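Archaeal actin homolog (Thermoplasma acidophilum, PDB 2FSJ) polymerizes into helical bundles of filaments in a reaction that requires nucleoside triphosphate and works best with ATP. Local coordinates at residues A[26-31]-A[93-98]; A[127-132]-A[201-206]. All coordinates share one frame; numbering follows the deposited sequence.

Both contacts tie loops to the central parts of an actin-like fold. Contact 1 is wholly buried and stays within the N-terminal actin-like domain, where the loop 93-98 is held against the end of strand 22-28 by a direct backbone bond, a water and a small apolar touch. Contact 2, only partly buried, joins segment 127-132 at the end of strand 120-128 to strand 202-208 of the other large beta-sheet, with a water and two side-chain pairs but no direct hydrogen bond. Strands 22-28 and 120-128 are neighbours in one beta-sheet, and a probable hydrogen bond, 2.7 Å from Thr128 OG1 to Gly93 O, joins the two contacts.

Contact 1 of 2, residues A[26-31]-A[93-98]; sequences LDVGYG and GRLASK
Val28 O accepts two hydrogen bonds, one from Gly93 N of the loop 93-98 and one from a water. Gly93 N donates to Val28 O over 3.1 Å with an N-H...O angle of 151°. The water lies 2.9 Å from Val28 O, to which it donates, and accepts in turn from Arg94 N, linking the two backbones indirectly beside the direct bond from Gly93. Gly93 suits this place because its backbone has a positive phi of 57°, which a residue without a side chain adopts easily.

Beside this polar clasp lies a small apolar one. Val28 CG2, set anti to the carbonyl carbon, meets Leu95 CD2 at 3.7 Å, the two side chains crossing obliquely. Branched aliphatic residues fit here, since Val28 also rests on Leu103 of helix 101-111 and Leu95 on Ala140 of helix 133-144. The loop keeps its own shape through a type I turn from Arg94 to Ser97: Arg94 O accepts from Ser97 N and, at 2.6 Å, from Ser97 OG. Arg94 turns its guanidinium away to a salt bridge with Glu136.

Beyond Gly29 at the strand end, Tyr30 and Gly31 belong to the ATP-binding site, and Asp92 OD1 bonds Tyr30 N. The chemistry therefore implies a strand end whose last carbonyl is satisfied by the loop and a water, with the Val28-Leu95 touch joining strand to loop alongside, just where the chain leaves the beta-sheet for the nucleotide site.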
ATOM      1  N   LEU A  26       8.711   0.696   6.293  1.00 11.80           N
ATOM      2  CA  LEU A  26       8.540  -0.016   5.042  1.00 10.72           C
ATOM      3  C   LEU A  26       7.085  -0.457   4.937  1.00 10.68           C
ATOM      4  O   LEU A  26       6.512  -0.919   5.924  1.00 11.47           O
ATOM      5  CB  LEU A  26       9.455  -1.212   4.998  1.00 10.94           C
ATOM      6  CG  LEU A  26       9.317  -2.252   3.874  1.00 13.33           C
ATOM      7  CD1 LEU A  26       9.625  -1.688   2.494  1.00 12.76           C
ATOM      8  CD2 LEU A  26      10.159  -3.491   4.187  1.00 16.06           C
ATOM      9  N   ASP A  27       6.482  -0.257   3.773  1.00 10.80           N
ATOM     10  CA  ASP A  27       5.103  -0.701   3.534  1.00 11.08           C
ATOM     11  C   ASP A  27       5.044  -1.303   2.153  1.00 10.16           C
ATOM     12  O   ASP A  27       5.123  -0.604   1.164  1.00  9.43           O
ATOM     13  CB  ASP A  27       4.153   0.493   3.731  1.00 11.79           C
ATOM     14  CG  ASP A  27       2.689   0.163   3.494  1.00 13.20           C
ATOM     15  OD1 ASP A  27       2.356  -1.008   3.252  1.00 15.43           O
ATOM     16  OD2 ASP A  27       1.791   1.037   3.548  1.00 16.35           O
ATOM     17  N   VAL A  28       4.975  -2.620   2.071  1.00 10.79           N
ATOM     18  CA  VAL A  28       4.944  -3.312   0.770  1.00 11.02           C
ATOM     19  C   VAL A  28       3.463  -3.570   0.431  1.00 12.12           C
ATOM     20  O   VAL A  28       2.870  -4.616   0.795  1.00 11.45           O
ATOM     21  CB  VAL A  28       5.750  -4.623   0.748  1.00 10.48           C
ATOM     22  CG1 VAL A  28       5.762  -5.263  -0.653  1.00 10.54           C
ATOM     23  CG2 VAL A  28       7.151  -4.379   1.217  1.00 11.84           C
ATOM     24  N   GLY A  29       2.908  -2.606  -0.296  1.00 11.85           N
ATOM     25  CA  GLY A  29       1.537  -2.694  -0.741  1.00 11.81           C
ATOM     26  C   GLY A  29       1.404  -3.591  -1.962  1.00 11.92           C
ATOM     27  O   GLY A  29       2.371  -3.822  -2.720  1.00 12.29           O
ATOM     28  N   TYR A  30       0.184  -4.055  -2.190  1.00 12.68           N
ATOM     29  CA  TYR A  30      -0.172  -4.767  -3.446  1.00 13.51           C
ATOM     30  C   TYR A  30       0.207  -3.889  -4.639  1.00 14.02           C
ATOM     31  O   TYR A  30       0.780  -4.356  -5.654  1.00 13.87           O
ATOM     32  CB  TYR A  30      -1.698  -5.125  -3.503  1.00 14.35           C
ATOM     33  CG  TYR A  30      -2.061  -5.587  -4.894  1.00 16.88           C
ATOM     34  CD1 TYR A  30      -1.739  -6.879  -5.322  1.00 22.85           C
ATOM     35  CD2 TYR A  30      -2.552  -4.688  -5.835  1.00 18.63           C
ATOM     36  CE1 TYR A  30      -1.967  -7.285  -6.646  1.00 25.93           C
ATOM     37  CE2 TYR A  30      -2.787  -5.092  -7.185  1.00 22.91           C
ATOM     38  CZ  TYR A  30      -2.500  -6.395  -7.572  1.00 26.25           C
ATOM     39  OH  TYR A  30      -2.706  -6.816  -8.886  1.00 27.65           O
ATOM     40  N   GLY A  31      -0.081  -2.588  -4.514  1.00 13.83           N
ATOM     41  CA  GLY A  31       0.127  -1.642  -5.591  1.00 13.76           C
ATOM     42  C   GLY A  31       1.507  -1.004  -5.651  1.00 12.53           C
ATOM     43  O   GLY A  31       2.149  -0.976  -6.717  1.00  9.79           O
ATOM     44  N   GLY A  93       1.081  -6.151   2.748  1.00 12.02           N
ATOM     45  CA  GLY A  93       1.786  -6.647   3.926  1.00 13.23           C
ATOM     46  C   GLY A  93       2.162  -8.121   3.942  1.00 12.39           C
ATOM     47  O   GLY A  93       2.186  -8.736   5.031  1.00 12.64           O
ATOM     48  N   ARG A  94       2.491  -8.689   2.774  1.00 12.21           N
ATOM     49  CA  ARG A  94       2.908 -10.089   2.680  1.00 12.25           C
ATOM     50  C   ARG A  94       4.420 -10.189   2.676  1.00 13.42           C
ATOM     51  O   ARG A  94       5.031 -10.614   1.685  1.00 10.45           O
ATOM     52  CB  ARG A  94       2.353 -10.769   1.434  1.00 11.76           C
ATOM     53  CG  ARG A  94       0.814 -10.715   1.355  1.00 17.45           C
ATOM     54  CD  ARG A  94       0.120 -11.536   2.426  1.00 21.92           C
ATOM     55  NE  ARG A  94       0.543 -12.940   2.359  1.00 29.70           N
ATOM     56  CZ  ARG A  94      -0.025 -13.899   1.609  1.00 33.42           C
ATOM     57  NH1 ARG A  94      -1.097 -13.644   0.834  1.00 30.26           N
ATOM     58  NH2 ARG A  94       0.477 -15.134   1.651  1.00 35.65           N
ATOM     59  N   LEU A  95       5.014  -9.785   3.790  1.00 14.49           N
ATOM     60  CA  LEU A  95       6.452  -9.588   3.853  1.00 14.92           C
ATOM     61  C   LEU A  95       7.257 -10.892   3.821  1.00 16.09           C
ATOM     62  O   LEU A  95       8.427 -10.867   3.447  1.00 16.47           O
ATOM     63  CB  LEU A  95       6.823  -8.812   5.105  1.00 15.27           C
ATOM     64  CG  LEU A  95       6.335  -7.381   5.345  1.00 17.68           C
ATOM     65  CD1 LEU A  95       6.959  -6.843   6.672  1.00 17.06           C
ATOM     66  CD2 LEU A  95       6.683  -6.466   4.238  1.00 19.27           C
ATOM     67  N   ALA A  96       6.636 -12.023   4.172  1.00 16.38           N
ATOM     68  CA  ALA A  96       7.316 -13.326   4.109  1.00 17.07           C
ATOM     69  C   ALA A  96       7.230 -14.011   2.761  1.00 16.80           C
ATOM     70  O   ALA A  96       7.813 -15.063   2.583  1.00 17.48           O
ATOM     71  CB  ALA A  96       6.745 -14.243   5.188  1.00 17.73           C
ATOM     72  N   SER A  97       6.475 -13.445   1.824  1.00 16.08           N
ATOM     73  CA  SER A  97       6.205 -14.069   0.555  1.00 15.13           C
ATOM     74  C   SER A  97       7.382 -13.959  -0.398  1.00 15.67           C
ATOM     75  O   SER A  97       8.236 -13.048  -0.296  1.00 13.43           O
ATOM     76  CB  SER A  97       4.924 -13.470  -0.092  1.00 16.21           C
ATOM     77  OG  SER A  97       5.083 -12.102  -0.424  1.00 14.42           O
ATOM     78  N   LYS A  98       7.453 -14.915  -1.311  1.00 16.31           N
ATOM     79  CA  LYS A  98       8.453 -14.877  -2.374  1.00 17.37           C
ATOM     80  C   LYS A  98       8.325 -13.623  -3.236  1.00 16.92           C
ATOM     81  O   LYS A  98       9.328 -13.034  -3.664  1.00 15.55           O
ATOM     82  CB  LYS A  98       8.357 -16.131  -3.260  1.00 18.58           C
TER
HETATM   83  O   HOH W   1       2.886  -7.480   0.209  1.00 10.13           O

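Contact 2 of 2, residues A[127-132]-A[201-206]; sequences GTPLGT and TTDVLT
Leu205 and Leu130 bury the most surface here, with Asp203 close behind. Leu130 CD2 reaches Leu205 CD1 at 3.9 Å, and the two side chains cross at about a right angle; the CD1 methyl of Leu205 also lies, more distantly, against CB of Leu130. Both carry CG anti to the backbone N (chi1 -179° in each). The CA atoms of Leu130 and Leu205 stand 7.7 Å apart, a separation the two side chains bridge. Long aliphatic residues suit that distance, and Leu130 also touches Pro214 and Ser219 of strand 213-222.

Two residues back along strand 202-208, Asp203 points to the same partner segment. Its OD1 lies 3.6 Å from Pro129 CB, a van der Waals touch between side chains set roughly perpendicular. The other carboxylate oxygen, Asp203 OD2, accepts from a water at 2.5 Å, and that water accepts from Leu130 N at 3.0 Å. Asp203 thus reaches the Leu130 backbone without touching it, probably helped by its negative charge in holding the bridging water, while the rigid ring of Pro129 restricts the chain where strand 120-128 gives way to the loop. Gln171 touches both Pro129 and Asp203.

The contact joins the N- and C-terminal domains, from the loop that leads into helix 133-144 to a strand of the second beta-sheet. Such a meeting of two sheet-bearing halves, with the nucleotide site between them, is the hallmark of the actin-like ATPase fold.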
ATOM      1  N   GLY A 127       4.051  -3.303   8.658  1.00 11.77           N
ATOM      2  CA  GLY A 127       2.707  -3.659   9.053  1.00 12.51           C
ATOM      3  C   GLY A 127       2.055  -4.582   8.059  1.00 12.55           C
ATOM      4  O   GLY A 127       2.614  -4.889   6.987  1.00 12.36           O
ATOM      5  N   THR A 128       0.868  -5.049   8.440  1.00 12.58           N
ATOM      6  CA  THR A 128       0.138  -6.033   7.650  1.00 12.47           C
ATOM      7  C   THR A 128      -1.352  -5.982   8.113  1.00 12.59           C
ATOM      8  O   THR A 128      -1.642  -5.583   9.266  1.00 11.60           O
ATOM      9  CB  THR A 128       0.808  -7.447   7.751  1.00 13.84           C
ATOM     10  OG1 THR A 128       0.183  -8.410   6.868  1.00 12.18           O
ATOM     11  CG2 THR A 128       0.665  -8.050   9.148  1.00 12.82           C
ATOM     12  N   PRO A 129      -2.278  -6.356   7.241  1.00 10.72           N
ATOM     13  CA  PRO A 129      -3.718  -6.342   7.618  1.00 11.81           C
ATOM     14  C   PRO A 129      -4.029  -7.061   8.913  1.00 10.75           C
ATOM     15  O   PRO A 129      -3.496  -8.142   9.207  1.00 10.47           O
ATOM     16  CB  PRO A 129      -4.387  -7.020   6.406  1.00 12.89           C
ATOM     17  CG  PRO A 129      -3.455  -6.622   5.263  1.00 11.74           C
ATOM     18  CD  PRO A 129      -2.105  -6.714   5.813  1.00 11.65           C
ATOM     19  N   LEU A 130      -4.975  -6.524   9.671  1.00 10.08           N
ATOM     20  CA  LEU A 130      -5.285  -7.058  10.972  1.00 10.40           C
ATOM     21  C   LEU A 130      -5.782  -8.517  10.977  1.00 10.97           C
ATOM     22  O   LEU A 130      -5.433  -9.257  11.872  1.00 11.86           O
ATOM     23  CB  LEU A 130      -6.347  -6.175  11.645  1.00 10.63           C
ATOM     24  CG  LEU A 130      -6.771  -6.602  13.057  1.00  9.98           C
ATOM     25  CD1 LEU A 130      -5.615  -6.540  14.030  1.00 12.88           C
ATOM     26  CD2 LEU A 130      -7.974  -5.759  13.477  1.00 15.26           C
ATOM     27  N   GLY A 131      -6.613  -8.889   9.991  1.00 12.74           N
ATOM     28  CA  GLY A 131      -7.284 -10.187   9.948  1.00 12.76           C
ATOM     29  C   GLY A 131      -6.373 -11.403  10.069  1.00 13.63           C
ATOM     30  O   GLY A 131      -6.743 -12.420  10.699  1.00 11.90           O
ATOM     31  N   THR A 132      -5.157 -11.291   9.504  1.00 13.61           N
ATOM     32  CA  THR A 132      -4.150 -12.352   9.620  1.00 13.21           C
ATOM     33  C   THR A 132      -2.864 -11.826  10.209  1.00 13.43           C
ATOM     34  O   THR A 132      -1.777 -12.347   9.905  1.00 12.52           O
ATOM     35  CB  THR A 132      -3.850 -12.975   8.266  1.00 13.93           C
ATOM     36  OG1 THR A 132      -3.489 -11.954   7.295  1.00 14.01           O
ATOM     37  CG2 THR A 132      -5.075 -13.657   7.702  1.00 16.60           C
ATOM     38  N   THR A 201      -8.427  -4.842  -2.641  1.00 21.17           N
ATOM     39  CA  THR A 201      -9.185  -4.936  -1.396  1.00 21.04           C
ATOM     40  C   THR A 201      -9.385  -3.570  -0.784  1.00 19.08           C
ATOM     41  O   THR A 201      -8.631  -2.614  -1.067  1.00 19.58           O
ATOM     42  CB  THR A 201      -8.427  -5.811  -0.347  1.00 20.75           C
ATOM     43  OG1 THR A 201      -7.200  -5.159   0.016  1.00 26.56           O
ATOM     44  CG2 THR A 201      -8.002  -7.097  -0.915  1.00 21.70           C
ATOM     45  N   THR A 202     -10.391  -3.508   0.081  1.00 18.81           N
ATOM     46  CA  THR A 202     -10.615  -2.381   0.957  1.00 17.33           C
ATOM     47  C   THR A 202     -10.530  -2.826   2.443  1.00 16.56           C
ATOM     48  O   THR A 202     -11.339  -3.603   2.941  1.00 16.91           O
ATOM     49  CB  THR A 202     -11.975  -1.702   0.623  1.00 18.24           C
ATOM     50  OG1 THR A 202     -11.940  -1.189  -0.726  1.00 15.26           O
ATOM     51  CG2 THR A 202     -12.201  -0.438   1.552  1.00 16.33           C
ATOM     52  N   ASP A 203      -9.520  -2.308   3.131  1.00 15.82           N
ATOM     53  CA  ASP A 203      -9.181  -2.710   4.502  1.00 14.45           C
ATOM     54  C   ASP A 203      -9.811  -1.655   5.402  1.00 13.06           C
ATOM     55  O   ASP A 203      -9.494  -0.438   5.304  1.00 10.69           O
ATOM     56  CB  ASP A 203      -7.672  -2.713   4.628  1.00 14.13           C
ATOM     57  CG  ASP A 203      -7.185  -3.395   5.871  1.00 20.88           C
ATOM     58  OD1 ASP A 203      -7.057  -4.652   5.817  1.00 24.10           O
ATOM     59  OD2 ASP A 203      -6.938  -2.759   6.940  1.00 19.82           O
ATOM     60  N   VAL A 204     -10.670  -2.112   6.298  1.00 11.59           N
ATOM     61  CA  VAL A 204     -11.364  -1.232   7.229  1.00 11.76           C
ATOM     62  C   VAL A 204     -10.878  -1.578   8.619  1.00 11.58           C
ATOM     63  O   VAL A 204     -11.079  -2.707   9.104  1.00 10.46           O
ATOM     64  CB  VAL A 204     -12.860  -1.382   7.127  1.00 10.64           C
ATOM     65  CG1 VAL A 204     -13.601  -0.475   8.167  1.00 10.67           C
ATOM     66  CG2 VAL A 204     -13.319  -1.138   5.650  1.00 13.09           C
ATOM     67  N   LEU A 205     -10.228  -0.615   9.246  1.00 11.28           N
ATOM     68  CA  LEU A 205      -9.741  -0.780  10.600  1.00 11.77           C
ATOM     69  C   LEU A 205     -10.453   0.212  11.525  1.00 12.15           C
ATOM     70  O   LEU A 205     -10.361   1.448  11.339  1.00 10.82           O
ATOM     71  CB  LEU A 205      -8.229  -0.596  10.643  1.00 12.89           C
ATOM     72  CG  LEU A 205      -7.827  -0.819  12.100  1.00 18.67           C
ATOM     73  CD1 LEU A 205      -7.162  -2.139  12.385  1.00 19.21           C
ATOM     74  CD2 LEU A 205      -7.220   0.367  12.765  1.00 19.96           C
ATOM     75  N   THR A 206     -11.198  -0.344  12.479  1.00 11.13           N
ATOM     76  CA  THR A 206     -11.871   0.450  13.516  1.00 11.69           C
ATOM     77  C   THR A 206     -11.000   0.437  14.759  1.00 11.47           C
ATOM     78  O   THR A 206     -10.558  -0.602  15.197  1.00 10.82           O
ATOM     79  CB  THR A 206     -13.274  -0.115  13.775  1.00 10.86           C
ATOM     80  OG1 THR A 206     -14.059   0.073  12.597  1.00 12.04           O
ATOM     81  CG2 THR A 206     -14.027   0.665  14.884  1.00 11.85           C
TER
HETATM   82  O   HOH W   2      -6.000  -3.816   9.051  1.00 11.46           O